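Local coordinates for CREG-like beta-barrel domain-containing protein (Agrobacterium tumefaciens, PDB 3DNH), which is of unknown function but carries a CREG-like beta-barrel related to pyridoxamine 5'-phosphate oxidases of the FMN-binding clan, at residues A[67-72]-A[147-152]; A[87-92]-A[111-116]; A[204-209]-A[233-238]. All coordinates share one frame; numbering follows the deposited sequence. Where two conformers were deposited one is given.

Contact 1 (A[67-72]-A[147-152]); sequences GTPFFF and YRLRTE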
ATOM      1  N   GLY A  67       1.190  11.610 -17.925  1.00 42.72           N
ATOM      2  CA  GLY A  67       0.610  11.181 -16.654  1.00 44.04           C
ATOM      3  C   GLY A  67       0.327   9.698 -16.520  1.00 44.29           C
ATOM      4  O   GLY A  67      -0.168   9.272 -15.470  1.00 45.96           O
ATOM      5  N   THR A  68       0.673   8.909 -17.550  1.00 42.92           N
ATOM      6  CA  THR A  68       0.403   7.468 -17.582  1.00 40.94           C
ATOM      7  C   THR A  68       1.305   6.695 -16.607  1.00 40.64           C
ATOM      8  O   THR A  68       2.539   6.761 -16.734  1.00 39.14           O
ATOM      9  CB  THR A  68       0.594   6.861 -18.994  1.00 40.87           C
ATOM     10  OG1 THR A  68      -0.293   7.484 -19.930  1.00 40.45           O
ATOM     11  CG2 THR A  68       0.279   5.377 -18.965  1.00 39.21           C
ATOM     12  N   PRO A  69       0.694   5.960 -15.646  1.00 40.41           N
ATOM     13  CA  PRO A  69       1.501   5.155 -14.752  1.00 41.38           C
ATOM     14  C   PRO A  69       2.091   3.932 -15.439  1.00 41.41           C
ATOM     15  O   PRO A  69       1.460   3.326 -16.316  1.00 40.86           O
ATOM     16  CB  PRO A  69       0.518   4.716 -13.660  1.00 41.94           C
ATOM     17  CG  PRO A  69      -0.710   5.474 -13.862  1.00 41.43           C
ATOM     18  CD  PRO A  69      -0.737   5.804 -15.336  1.00 40.36           C
ATOM     19  N   PHE A  70       3.311   3.559 -15.024  1.00 40.81           N
ATOM     20  CA  PHE A  70       3.912   2.340 -15.559  1.00 39.59           C
ATOM     21  C   PHE A  70       4.645   1.668 -14.419  1.00 39.37           C
ATOM     22  O   PHE A  70       4.937   2.278 -13.386  1.00 38.92           O
ATOM     23  CB  PHE A  70       4.812   2.619 -16.807  1.00 38.61           C
ATOM     24  CG  PHE A  70       6.184   3.213 -16.486  1.00 38.40           C
ATOM     25  CD1 PHE A  70       7.302   2.386 -16.315  1.00 39.53           C
ATOM     26  CD2 PHE A  70       6.364   4.598 -16.390  1.00 37.81           C
ATOM     27  CE1 PHE A  70       8.589   2.948 -16.054  1.00 40.30           C
ATOM     28  CE2 PHE A  70       7.609   5.153 -16.119  1.00 39.43           C
ATOM     29  CZ  PHE A  70       8.729   4.318 -15.944  1.00 40.88           C
ATOM     30  N   PHE A  71       4.953   0.405 -14.606  1.00 39.54           N
ATOM     31  CA  PHE A  71       5.574  -0.345 -13.542  1.00 39.34           C
ATOM     32  C   PHE A  71       6.284  -1.581 -14.127  1.00 38.68           C
ATOM     33  O   PHE A  71       6.102  -1.935 -15.306  1.00 38.42           O
ATOM     34  CB  PHE A  71       4.541  -0.723 -12.460  1.00 39.39           C
ATOM     35  CG  PHE A  71       3.405  -1.572 -12.968  1.00 40.13           C
ATOM     36  CD1 PHE A  71       3.490  -2.967 -12.936  1.00 37.66           C
ATOM     37  CD2 PHE A  71       2.239  -0.982 -13.455  1.00 40.27           C
ATOM     38  CE1 PHE A  71       2.424  -3.771 -13.412  1.00 40.43           C
ATOM     39  CE2 PHE A  71       1.177  -1.759 -13.923  1.00 39.29           C
ATOM     40  CZ  PHE A  71       1.270  -3.170 -13.896  1.00 42.12           C
ATOM     41  N   PHE A  72       7.091  -2.182 -13.261  1.00 38.05           N
ATOM     42  CA  PHE A  72       7.876  -3.336 -13.602  0.50 38.37           C
ATOM     43  C   PHE A  72       7.437  -4.494 -12.733  1.00 38.87           C
ATOM     44  O   PHE A  72       7.021  -4.289 -11.576  1.00 38.01           O
ATOM     45  CB  PHE A  72       9.365  -3.032 -13.377  0.50 38.34           C
ATOM     46  CG  PHE A  72      10.142  -4.185 -12.836  0.50 37.72           C
ATOM     47  CD1 PHE A  72      10.645  -5.166 -13.685  0.50 36.50           C
ATOM     48  CD2 PHE A  72      10.382  -4.289 -11.462  0.50 38.31           C
ATOM     49  CE1 PHE A  72      11.378  -6.241 -13.166  0.50 37.53           C
ATOM     50  CE2 PHE A  72      11.114  -5.371 -10.937  0.50 36.98           C
ATOM     51  CZ  PHE A  72      11.604  -6.344 -11.789  0.50 36.69           C
ATOM     52  N   TYR A 147       5.298  -2.739 -17.867  1.00 39.79           N
ATOM     53  CA  TYR A 147       3.865  -2.584 -18.227  1.00 40.16           C
ATOM     54  C   TYR A 147       3.416  -1.153 -18.047  1.00 40.01           C
ATOM     55  O   TYR A 147       3.868  -0.519 -17.146  1.00 39.76           O
ATOM     56  CB  TYR A 147       3.009  -3.376 -17.265  1.00 39.53           C
ATOM     57  CG  TYR A 147       3.369  -4.819 -17.093  1.00 40.63           C
ATOM     58  CD1 TYR A 147       2.657  -5.821 -17.762  1.00 39.84           C
ATOM     59  CD2 TYR A 147       4.358  -5.192 -16.183  1.00 40.60           C
ATOM     60  CE1 TYR A 147       2.962  -7.176 -17.561  1.00 40.06           C
ATOM     61  CE2 TYR A 147       4.675  -6.485 -15.999  1.00 39.43           C
ATOM     62  CZ  TYR A 147       3.976  -7.482 -16.679  1.00 39.67           C
ATOM     63  OH  TYR A 147       4.317  -8.766 -16.437  1.00 42.40           O
ATOM     64  N   ARG A 148       2.484  -0.655 -18.861  1.00 39.59           N
ATOM     65  CA  ARG A 148       1.812   0.583 -18.456  1.00 39.78           C
ATOM     66  C   ARG A 148       0.322   0.343 -18.245  1.00 39.11           C
ATOM     67  O   ARG A 148      -0.287  -0.574 -18.843  1.00 39.10           O
ATOM     68  CB  ARG A 148       2.130   1.790 -19.393  1.00 40.31           C
ATOM     69  CG  ARG A 148       1.766   1.555 -20.811  1.00 39.82           C
ATOM     70  CD  ARG A 148       1.844   2.826 -21.684  1.00 38.92           C
ATOM     71  NE  ARG A 148       3.199   3.284 -21.925  1.00 37.29           N
ATOM     72  CZ  ARG A 148       3.962   2.913 -22.961  1.00 39.59           C
ATOM     73  NH1 ARG A 148       3.535   2.045 -23.876  1.00 36.29           N
ATOM     74  NH2 ARG A 148       5.184   3.397 -23.070  1.00 38.02           N
ATOM     75  N   LEU A 149      -0.239   1.129 -17.340  1.00 38.46           N
ATOM     76  CA  LEU A 149      -1.643   1.038 -17.031  1.00 39.22           C
ATOM     77  C   LEU A 149      -2.412   1.747 -18.130  1.00 39.28           C
ATOM     78  O   LEU A 149      -2.143   2.918 -18.425  1.00 40.23           O
ATOM     79  CB  LEU A 149      -1.945   1.657 -15.651  1.00 38.32           C
ATOM     80  CG  LEU A 149      -3.435   1.711 -15.294  1.00 40.43           C
ATOM     81  CD1 LEU A 149      -4.082   0.336 -15.244  1.00 40.13           C
ATOM     82  CD2 LEU A 149      -3.608   2.452 -13.972  1.00 39.88           C
ATOM     83  N   ARG A 150      -3.346   1.023 -18.744  1.00 38.60           N
ATOM     84  CA  ARG A 150      -4.355   1.648 -19.570  1.00 38.77           C
ATOM     85  C   ARG A 150      -5.562   1.899 -18.676  1.00 38.33           C
ATOM     86  O   ARG A 150      -6.297   0.973 -18.373  1.00 38.32           O
ATOM     87  CB  ARG A 150      -4.762   0.717 -20.709  1.00 38.13           C
ATOM     88  CG  ARG A 150      -5.475   1.441 -21.820  1.00 37.78           C
ATOM     89  CD  ARG A 150      -6.145   0.530 -22.837  1.00 38.22           C
ATOM     90  NE  ARG A 150      -5.484  -0.759 -23.053  1.00 37.75           N
ATOM     91  CZ  ARG A 150      -6.070  -1.806 -23.630  1.00 37.04           C
ATOM     92  NH1 ARG A 150      -7.316  -1.718 -24.050  1.00 39.09           N
ATOM     93  NH2 ARG A 150      -5.420  -2.952 -23.797  1.00 37.72           N
ATOM     94  N   THR A 151      -5.759   3.139 -18.242  1.00 38.59           N
ATOM     95  CA  THR A 151      -6.783   3.440 -17.226  1.00 37.96           C
ATOM     96  C   THR A 151      -8.155   3.457 -17.892  1.00 38.33           C
ATOM     97  O   THR A 151      -8.341   4.143 -18.920  1.00 36.50           O
ATOM     98  CB  THR A 151      -6.511   4.795 -16.538  1.00 38.31           C
ATOM     99  OG1 THR A 151      -5.296   4.697 -15.767  1.00 41.10           O
ATOM    100  CG2 THR A 151      -7.652   5.168 -15.590  1.00 35.97           C
ATOM    101  N   GLU A 152      -9.112   2.719 -17.309  1.00 37.61           N
ATOM    102  CA  GLU A 152     -10.461   2.687 -17.826  1.00 37.27           C
ATOM    103  C   GLU A 152     -11.479   3.241 -16.832  1.00 36.61           C
ATOM    104  O   GLU A 152     -12.595   3.579 -17.207  1.00 35.99           O
ATOM    105  CB  GLU A 152     -10.854   1.258 -18.248  1.00 37.85           C
ATOM    106  CG  GLU A 152      -9.956   0.686 -19.303  1.00 40.67           C
ATOM    107  CD  GLU A 152     -10.355  -0.694 -19.710  1.00 43.99           C
ATOM    108  OE1 GLU A 152     -10.027  -1.659 -19.001  1.00 45.92           O
ATOM    109  OE2 GLU A 152     -10.984  -0.821 -20.765  1.00 47.26           O
TER
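Tyr-147 N donates to Phe-71 O at 2.8 Å, the shortest bond of this contact. Phe-71 N answers with a bond to Tyr-147 O at 2.9 Å. The two residues therefore form an antiparallel hydrogen-bonded pair. A third rung runs from Leu-149 N to Pro-69 O at 3.0 Å. The same carbonyl oxygen also receives a weaker CA-H contact from Arg-148. Phe-70 and Arg-148 make the non-hydrogen-bonded pair between the rungs, and their CB atoms touch at 3.8 Å.

The aromatic contact lies on the sheet face that carries Phe-71 and Tyr-147. Phe-71 CG stands between its own backbone N and carbonyl carbon (chi1 60°), which lays the ring against the partner strand. Tyr-147 CB sits over one face of that ring, 4.0 Å from the centroid, in a CH-pi contact. The two rings are nearly parallel (19°) but displaced, with little of one ring above the other. Their nearest atoms are Phe-71 CE1 and Tyr-147 CD2, at 3.7 Å. Nearer the start of segment 67-72, Thr-68 presents its methyl CG2 to Leu-149 O at 3.5 Å. The same methyl reaches the aliphatic CD of Arg-148, whose guanidinium forms salt bridges with Glu-64 and Glu-120.

This is a buried piece of the antiparallel CREG-like barrel, probably of the kind found in the FMN-binding clan. Strand 69-74 runs between strands 54-63 and 144-157, and strand 144-157 has 106-115 on its other side. Helix 121-131 packs on the Phe-70 side chain, while Met-83 of helix 78-85 touches both Phe-71 and Tyr-147.

Contact 2 (A[87-92]-A[111-116]); sequences ARISVT and GRADRI
Arg-88 and Arg-112 run alongside each other in the same direction, with their guanidinium planes 6° apart. They do not stack group on group. The aliphatic CG of Arg-88 sits above the Arg-112 guanidinium, near its margin and 3.8 Å from Arg-112 NH1. Arg-112 is extended from CG to NE, which carries its head alongside the Arg-88 chain. The two positive groups are near each other but not in contact: Arg-88 NE is 4.8 Å from Arg-112 NH1. Asp-86 forms a salt bridge with Arg-88 and probably eases the repulsion; Glu-152 makes a long, weak ion pair with Arg-112.

Ile-89 and Ala-113 meet away from the arginines. With chi1 at 64°, Ile-89 CG1 is tucked above its own backbone, and CD1 extends from it to the Ala-113 methyl. Ile-89 CD1 lies 3.9 Å from Ala-113 CB. Ile-89 CG2 touches the same methyl.

Three backbone bonds hold the strands in register. Ile-89 N to Gly-111 O is 2.9 Å and nearly straight. Gly-111 N returns a bond to Ile-89 O at 3.0 Å. Ala-113 N reaches Ala-87 O at 2.9 Å. The strand segments cross at 105°, so they diverge strongly beyond these rungs.

In the barrel, strand 106-115 lies between 88-93 and 144-157, and 88-93 also bonds to 41-47. Tyr-53 of the second subunit makes a cation-pi contact with Arg-88 and packs on Arg-112, so the arginine pair lies at the dimer interface. Met-83 of helix 78-85 covers Ile-89 and Ala-113.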
ATOM      1  N   ALA A  87      -5.342  -9.435 -18.591  1.00 39.53           N
ATOM      2  CA  ALA A  87      -4.690  -8.131 -18.382  1.00 38.78           C
ATOM      3  C   ALA A  87      -5.471  -7.156 -17.487  1.00 38.06           C
ATOM      4  O   ALA A  87      -4.978  -6.079 -17.209  1.00 38.40           O
ATOM      5  CB  ALA A  87      -4.340  -7.461 -19.748  1.00 38.66           C
ATOM      6  N   ARG A  88      -6.680  -7.515 -17.050  1.00 37.49           N
ATOM      7  CA  ARG A  88      -7.481  -6.646 -16.183  1.00 37.80           C
ATOM      8  C   ARG A  88      -6.826  -6.515 -14.803  1.00 37.79           C
ATOM      9  O   ARG A  88      -6.565  -7.525 -14.115  1.00 38.77           O
ATOM     10  CB  ARG A  88      -8.914  -7.157 -16.045  1.00 37.29           C
ATOM     11  CG  ARG A  88      -9.669  -7.129 -17.356  1.00 37.81           C
ATOM     12  CD  ARG A  88     -11.063  -7.647 -17.165  1.00 40.31           C
ATOM     13  NE  ARG A  88     -11.067  -9.069 -16.890  1.00 40.47           N
ATOM     14  CZ  ARG A  88     -12.156  -9.774 -16.594  1.00 42.65           C
ATOM     15  NH1 ARG A  88     -12.045 -11.068 -16.380  1.00 40.10           N
ATOM     16  NH2 ARG A  88     -13.349  -9.192 -16.509  1.00 43.73           N
ATOM     17  N   ILE A  89      -6.513  -5.276 -14.434  1.00 38.06           N
ATOM     18  CA  ILE A  89      -5.819  -4.963 -13.164  1.00 36.98           C
ATOM     19  C   ILE A  89      -6.457  -3.772 -12.467  1.00 38.03           C
ATOM     20  O   ILE A  89      -7.238  -3.025 -13.079  1.00 37.74           O
ATOM     21  CB  ILE A  89      -4.286  -4.662 -13.360  1.00 36.88           C
ATOM     22  CG1 ILE A  89      -4.005  -3.406 -14.208  1.00 36.90           C
ATOM     23  CG2 ILE A  89      -3.575  -5.892 -13.990  1.00 36.77           C
ATOM     24  CD1 ILE A  89      -2.518  -2.862 -14.032  1.00 34.81           C
ATOM     25  N   SER A  90      -6.120  -3.595 -11.181  1.00 38.43           N
ATOM     26  CA  SER A  90      -6.461  -2.387 -10.447  1.00 37.90           C
ATOM     27  C   SER A  90      -5.233  -1.938  -9.652  1.00 38.40           C
ATOM     28  O   SER A  90      -4.493  -2.776  -9.143  1.00 38.37           O
ATOM     29  CB  SER A  90      -7.646  -2.632  -9.501  1.00 36.88           C
ATOM     30  OG  SER A  90      -8.010  -1.441  -8.803  1.00 36.15           O
ATOM     31  N   VAL A  91      -5.023  -0.623  -9.527  1.00 38.48           N
ATOM     32  CA  VAL A  91      -3.949  -0.104  -8.653  1.00 38.88           C
ATOM     33  C   VAL A  91      -4.517   0.931  -7.706  1.00 38.06           C
ATOM     34  O   VAL A  91      -5.478   1.616  -8.060  1.00 36.88           O
ATOM     35  CB  VAL A  91      -2.753   0.534  -9.441  1.00 40.20           C
ATOM     36  CG1 VAL A  91      -2.128  -0.458 -10.364  1.00 38.37           C
ATOM     37  CG2 VAL A  91      -3.220   1.758 -10.256  1.00 40.61           C
ATOM     38  N   THR A  92      -3.974   0.991  -6.497  1.00 37.53           N
ATOM     39  CA  THR A  92      -4.314   2.075  -5.593  1.00 37.70           C
ATOM     40  C   THR A  92      -3.035   2.785  -5.252  1.00 37.66           C
ATOM     41  O   THR A  92      -2.083   2.184  -4.779  1.00 38.80           O
ATOM     42  CB  THR A  92      -5.080   1.633  -4.347  1.00 35.79           C
ATOM     43  OG1 THR A  92      -6.307   1.021  -4.774  1.00 36.06           O
ATOM     44  CG2 THR A  92      -5.413   2.857  -3.389  1.00 37.44           C
ATOM     45  N   GLY A 111      -8.043  -0.761 -14.946  1.00 37.67           N
ATOM     46  CA  GLY A 111      -7.874  -0.855 -16.411  1.00 37.60           C
ATOM     47  C   GLY A 111      -7.112  -2.079 -16.867  1.00 38.67           C
ATOM     48  O   GLY A 111      -7.269  -3.155 -16.289  1.00 38.44           O
ATOM     49  N   ARG A 112      -6.307  -1.928 -17.922  1.00 39.40           N
ATOM     50  CA  ARG A 112      -5.511  -3.051 -18.452  1.00 39.19           C
ATOM     51  C   ARG A 112      -4.014  -2.816 -18.341  1.00 39.98           C
ATOM     52  O   ARG A 112      -3.545  -1.688 -18.451  1.00 40.59           O
ATOM     53  CB  ARG A 112      -5.925  -3.425 -19.883  1.00 38.94           C
ATOM     54  CG  ARG A 112      -7.300  -4.078 -19.943  1.00 37.80           C
ATOM     55  CD  ARG A 112      -7.851  -4.214 -21.348  1.00 38.81           C
ATOM     56  NE  ARG A 112      -9.191  -4.792 -21.240  1.00 40.29           N
ATOM     57  CZ  ARG A 112      -9.457  -6.092 -21.083  1.00 41.25           C
ATOM     58  NH1 ARG A 112     -10.720  -6.481 -20.938  1.00 40.86           N
ATOM     59  NH2 ARG A 112      -8.480  -7.003 -21.076  1.00 40.51           N
ATOM     60  N   ALA A 113      -3.284  -3.891 -18.030  1.00 39.87           N
ATOM     61  CA  ALA A 113      -1.836  -3.885 -18.007  1.00 39.24           C
ATOM     62  C   ALA A 113      -1.353  -4.185 -19.412  1.00 39.28           C
ATOM     63  O   ALA A 113      -1.392  -5.357 -19.851  1.00 39.27           O
ATOM     64  CB  ALA A 113      -1.342  -4.947 -17.063  1.00 40.42           C
ATOM     65  N   ASP A 114      -0.900  -3.143 -20.109  1.00 37.97           N
ATOM     66  CA  ASP A 114      -0.367  -3.257 -21.440  1.00 37.66           C
ATOM     67  C   ASP A 114       1.148  -3.395 -21.337  1.00 39.07           C
ATOM     68  O   ASP A 114       1.838  -2.532 -20.790  1.00 37.57           O
ATOM     69  CB  ASP A 114      -0.680  -1.995 -22.255  1.00 37.47           C
ATOM     70  CG  ASP A 114      -2.124  -1.912 -22.711  1.00 38.12           C
ATOM     71  OD1 ASP A 114      -2.738  -2.959 -22.992  1.00 34.00           O
ATOM     72  OD2 ASP A 114      -2.664  -0.782 -22.816  1.00 37.81           O
ATOM     73  N   ARG A 115       1.678  -4.443 -21.929  1.00 39.45           N
ATOM     74  CA  ARG A 115       3.112  -4.601 -21.989  1.00 40.59           C
ATOM     75  C   ARG A 115       3.779  -3.513 -22.856  1.00 40.91           C
ATOM     76  O   ARG A 115       3.376  -3.263 -24.001  1.00 40.36           O
ATOM     77  CB  ARG A 115       3.411  -6.004 -22.492  1.00 42.56           C
ATOM     78  CG  ARG A 115       4.741  -6.490 -22.062  1.00 46.63           C
ATOM     79  CD  ARG A 115       4.718  -7.245 -20.745  1.00 48.90           C
ATOM     80  NE  ARG A 115       5.898  -8.081 -20.838  1.00 53.60           N
ATOM     81  CZ  ARG A 115       5.898  -9.330 -21.285  1.00 53.42           C
ATOM     82  NH1 ARG A 115       4.763  -9.930 -21.600  1.00 55.23           N
ATOM     83  NH2 ARG A 115       7.039  -9.986 -21.388  1.00 54.54           N
ATOM     84  N   ILE A 116       4.759  -2.822 -22.278  1.00 40.30           N
ATOM     85  CA  ILE A 116       5.532  -1.847 -23.016  1.00 40.96           C
ATOM     86  C   ILE A 116       6.428  -2.583 -24.042  1.00 41.58           C
ATOM     87  O   ILE A 116       7.177  -3.485 -23.661  1.00 42.47           O
ATOM     88  CB  ILE A 116       6.348  -0.961 -22.053  1.00 40.38           C
ATOM     89  CG1 ILE A 116       5.394  -0.044 -21.243  1.00 41.25           C
ATOM     90  CG2 ILE A 116       7.387  -0.121 -22.808  1.00 39.00           C
ATOM     91  CD1 ILE A 116       6.077   0.857 -20.244  1.00 40.00           C
TER

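Contact 3 (A[204-209]-A[233-238]); sequences AVLAGA and ARLWFA
Leu-235 packs on the last turn of a helix that ends in a Schellman motif at Gly-208. Its strand, 232-236, is an outermost member of a three-stranded antiparallel sheet within the chain. The Leu-235 side chain starts with CB against the methyl of Ala-207, CB to CB 4.1 Å. CG is anti to the backbone N (chi1 -176°), and from there the two methyls reach the helix end. Leu-235 CD1 is 3.7 Å from Leu-206 CB and 3.8 Å from Ala-207 N. Leu-235 CD2 meets the Leu-206 methyl CD2 at 4.0 Å. Leu-254 of helix 244-254 touches both leucines.

A cluster of small residues lies beside the leucines. The Ala-233 methyl is met by the methyls of Ala-204, Ala-207 and Ala-209. Trp-214 packs on Ala-204, Ala-209 and Ala-233. Ala-207 CB also rests 3.5 Å from Arg-234 O. Short side chains here probably help the helix end lie close to the strand.

The Schellman motif closes the helix. Gly-208 has a positive phi of 103°, a backbone shape that suits glycine. Ala-209 N bonds to Ala-204 O at 2.9 Å, and Gly-208 N bonds to Val-205 O. The Arg-234 side chain leaves its backbone away from the helix end; its guanidinium forms salt bridges with Asp-220 and Asp-225.

The polar link between the segments is made through water. Ala-207 O accepts a bond from each of two waters. One of them accepts from Arg-234 N. The other donates twice, to Ala-207 O at 2.7 Å and to Arg-234 O at 3.1 Å.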
ATOM      1  N   ALA A 204      10.963  21.870  -5.356  1.00 39.34           N
ATOM      2  CA  ALA A 204      10.254  20.912  -4.521  1.00 40.13           C
ATOM      3  C   ALA A 204       9.656  21.596  -3.280  1.00 41.27           C
ATOM      4  O   ALA A 204       8.518  21.303  -2.888  1.00 41.45           O
ATOM      5  CB  ALA A 204      11.144  19.780  -4.146  1.00 39.97           C
ATOM      6  N   VAL A 205      10.406  22.524  -2.686  1.00 41.74           N
ATOM      7  CA  VAL A 205       9.886  23.287  -1.541  1.00 42.08           C
ATOM      8  C   VAL A 205       8.679  24.148  -1.948  1.00 41.70           C
ATOM      9  O   VAL A 205       7.690  24.136  -1.246  1.00 41.07           O
ATOM     10  CB  VAL A 205      10.994  24.051  -0.734  1.00 42.31           C
ATOM     11  CG1 VAL A 205      12.151  23.113  -0.354  1.00 41.59           C
ATOM     12  CG2 VAL A 205      11.514  25.228  -1.495  1.00 44.04           C
ATOM     13  N   LEU A 206       8.750  24.838  -3.098  1.00 42.28           N
ATOM     14  CA  LEU A 206       7.574  25.524  -3.710  1.00 42.77           C
ATOM     15  C   LEU A 206       6.366  24.606  -3.882  1.00 42.88           C
ATOM     16  O   LEU A 206       5.219  25.032  -3.754  1.00 42.99           O
ATOM     17  CB  LEU A 206       7.907  26.085  -5.101  1.00 43.24           C
ATOM     18  CG  LEU A 206       8.368  27.507  -5.442  1.00 46.48           C
ATOM     19  CD1 LEU A 206       9.808  27.566  -5.743  1.00 47.32           C
ATOM     20  CD2 LEU A 206       7.588  27.953  -6.694  1.00 48.31           C
ATOM     21  N   ALA A 207       6.642  23.351  -4.231  1.00 41.99           N
ATOM     22  CA  ALA A 207       5.623  22.332  -4.403  1.00 42.75           C
ATOM     23  C   ALA A 207       4.980  21.857  -3.083  1.00 42.85           C
ATOM     24  O   ALA A 207       3.981  21.118  -3.112  1.00 44.20           O
ATOM     25  CB  ALA A 207       6.231  21.170  -5.145  1.00 41.31           C
ATOM     26  N   GLY A 208       5.571  22.256  -1.954  1.00 42.19           N
ATOM     27  CA  GLY A 208       5.120  21.902  -0.613  1.00 42.09           C
ATOM     28  C   GLY A 208       5.955  20.821   0.057  1.00 42.11           C
ATOM     29  O   GLY A 208       5.576  20.327   1.102  1.00 41.96           O
ATOM     30  N   ALA A 209       7.075  20.432  -0.547  1.00 42.14           N
ATOM     31  CA  ALA A 209       7.910  19.341  -0.014  1.00 43.13           C
ATOM     32  C   ALA A 209       9.050  19.809   0.919  1.00 44.04           C
ATOM     33  O   ALA A 209       9.244  21.002   1.138  1.00 43.67           O
ATOM     34  CB  ALA A 209       8.482  18.499  -1.148  1.00 43.20           C
ATOM     35  N   ALA A 233       7.533  15.044  -5.402  1.00 36.69           N
ATOM     36  CA  ALA A 233       6.825  16.328  -5.442  1.00 37.63           C
ATOM     37  C   ALA A 233       6.332  16.629  -6.857  1.00 37.88           C
ATOM     38  O   ALA A 233       6.883  16.095  -7.869  1.00 36.74           O
ATOM     39  CB  ALA A 233       7.736  17.478  -4.941  1.00 38.16           C
ATOM     40  N   ARG A 234       5.260  17.424  -6.924  1.00 37.21           N
ATOM     41  CA  ARG A 234       4.800  17.994  -8.185  1.00 37.53           C
ATOM     42  C   ARG A 234       4.522  19.483  -8.008  1.00 37.39           C
ATOM     43  O   ARG A 234       3.683  19.876  -7.188  1.00 38.13           O
ATOM     44  CB  ARG A 234       3.548  17.283  -8.756  1.00 38.48           C
ATOM     45  CG  ARG A 234       3.189  17.903 -10.113  1.00 41.60           C
ATOM     46  CD  ARG A 234       2.129  17.193 -10.818  1.00 44.96           C
ATOM     47  NE  ARG A 234       1.720  17.803 -12.088  1.00 45.46           N
ATOM     48  CZ  ARG A 234       2.382  17.795 -13.256  1.00 44.81           C
ATOM     49  NH1 ARG A 234       3.601  17.243 -13.390  1.00 40.67           N
ATOM     50  NH2 ARG A 234       1.784  18.356 -14.324  1.00 40.08           N
ATOM     51  N   LEU A 235       5.213  20.301  -8.789  1.00 37.74           N
ATOM     52  CA  LEU A 235       4.972  21.773  -8.797  1.00 37.36           C
ATOM     53  C   LEU A 235       4.022  22.088  -9.942  1.00 38.69           C
ATOM     54  O   LEU A 235       4.362  21.828 -11.083  1.00 39.15           O
ATOM     55  CB  LEU A 235       6.284  22.555  -8.965  1.00 38.10           C
ATOM     56  CG  LEU A 235       6.271  24.116  -8.918  1.00 37.23           C
ATOM     57  CD1 LEU A 235       5.668  24.629  -7.660  1.00 36.14           C
ATOM     58  CD2 LEU A 235       7.707  24.687  -9.075  1.00 36.27           C
ATOM     59  N   TRP A 236       2.842  22.657  -9.644  1.00 38.24           N
ATOM     60  CA  TRP A 236       1.904  23.031 -10.688  1.00 39.13           C
ATOM     61  C   TRP A 236       2.122  24.427 -11.201  1.00 39.09           C
ATOM     62  O   TRP A 236       2.285  25.371 -10.412  1.00 40.17           O
ATOM     63  CB  TRP A 236       0.462  22.889 -10.206  1.00 39.39           C
ATOM     64  CG  TRP A 236       0.138  21.450  -9.840  1.00 39.51           C
ATOM     65  CD1 TRP A 236       0.380  20.826  -8.628  1.00 40.36           C
ATOM     66  CD2 TRP A 236      -0.461  20.463 -10.684  1.00 40.13           C
ATOM     67  NE1 TRP A 236      -0.074  19.526  -8.654  1.00 35.87           N
ATOM     68  CE2 TRP A 236      -0.581  19.264  -9.905  1.00 41.06           C
ATOM     69  CE3 TRP A 236      -0.925  20.465 -12.013  1.00 39.24           C
ATOM     70  CZ2 TRP A 236      -1.140  18.077 -10.424  1.00 42.27           C
ATOM     71  CZ3 TRP A 236      -1.503  19.261 -12.538  1.00 42.22           C
ATOM     72  CH2 TRP A 236      -1.595  18.101 -11.744  1.00 40.34           C
ATOM     73  N   PHE A 237       2.132  24.577 -12.525  1.00 38.84           N
ATOM     74  CA  PHE A 237       2.228  25.926 -13.115  1.00 38.96           C
ATOM     75  C   PHE A 237       0.957  26.693 -12.833  1.00 38.59           C
ATOM     76  O   PHE A 237      -0.127  26.078 -12.715  1.00 38.93           O
ATOM     77  CB  PHE A 237       2.466  25.840 -14.620  1.00 38.97           C
ATOM     78  CG  PHE A 237       3.775  25.177 -14.995  1.00 40.90           C
ATOM     79  CD1 PHE A 237       4.957  25.458 -14.266  1.00 40.09           C
ATOM     80  CD2 PHE A 237       3.834  24.291 -16.080  1.00 39.05           C
ATOM     81  CE1 PHE A 237       6.146  24.901 -14.597  1.00 39.69           C
ATOM     82  CE2 PHE A 237       5.065  23.694 -16.438  1.00 37.48           C
ATOM     83  CZ  PHE A 237       6.207  23.987 -15.703  1.00 40.48           C
ATOM     84  N   ALA A 238       1.062  28.018 -12.730  1.00 38.45           N
ATOM     85  CA  ALA A 238      -0.142  28.833 -12.626  1.00 37.70           C
ATOM     86  C   ALA A 238      -0.978  28.809 -13.917  1.00 37.64           C
ATOM     87  O   ALA A 238      -2.186  28.922 -13.861  1.00 37.01           O
ATOM     88  CB  ALA A 238       0.172  30.298 -12.192  1.00 38.00           C
TER
HETATM   89  O   HOH W   1       4.102  18.031  -4.072  1.00 30.96           O
HETATM   90  O   HOH W   2       2.211  21.575  -5.050  1.00 44.34           O

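How the contacts relate
Contacts 1 and 2 belong to the same barrel, and their centres are 7 Å apart. They join through neighbouring strands 144-157 and 106-115. Arg-150 N lies 2.7 Å from Arg-112 O, and Arg-148 N lies 2.8 Å from Asp-114 O; both are probable hydrogen bonds. Both contacts also touch the second subunit. Along the chain, both segments of contact 2 fall between those of contact 1. Contact 3 follows later and joins a helix end to the edge of the smaller sheet, with its centre about 23 Å from that of contact 1 and about 29 Å from that of contact 2. Contacts 2 and 3 are on opposite sides of the chain's centre.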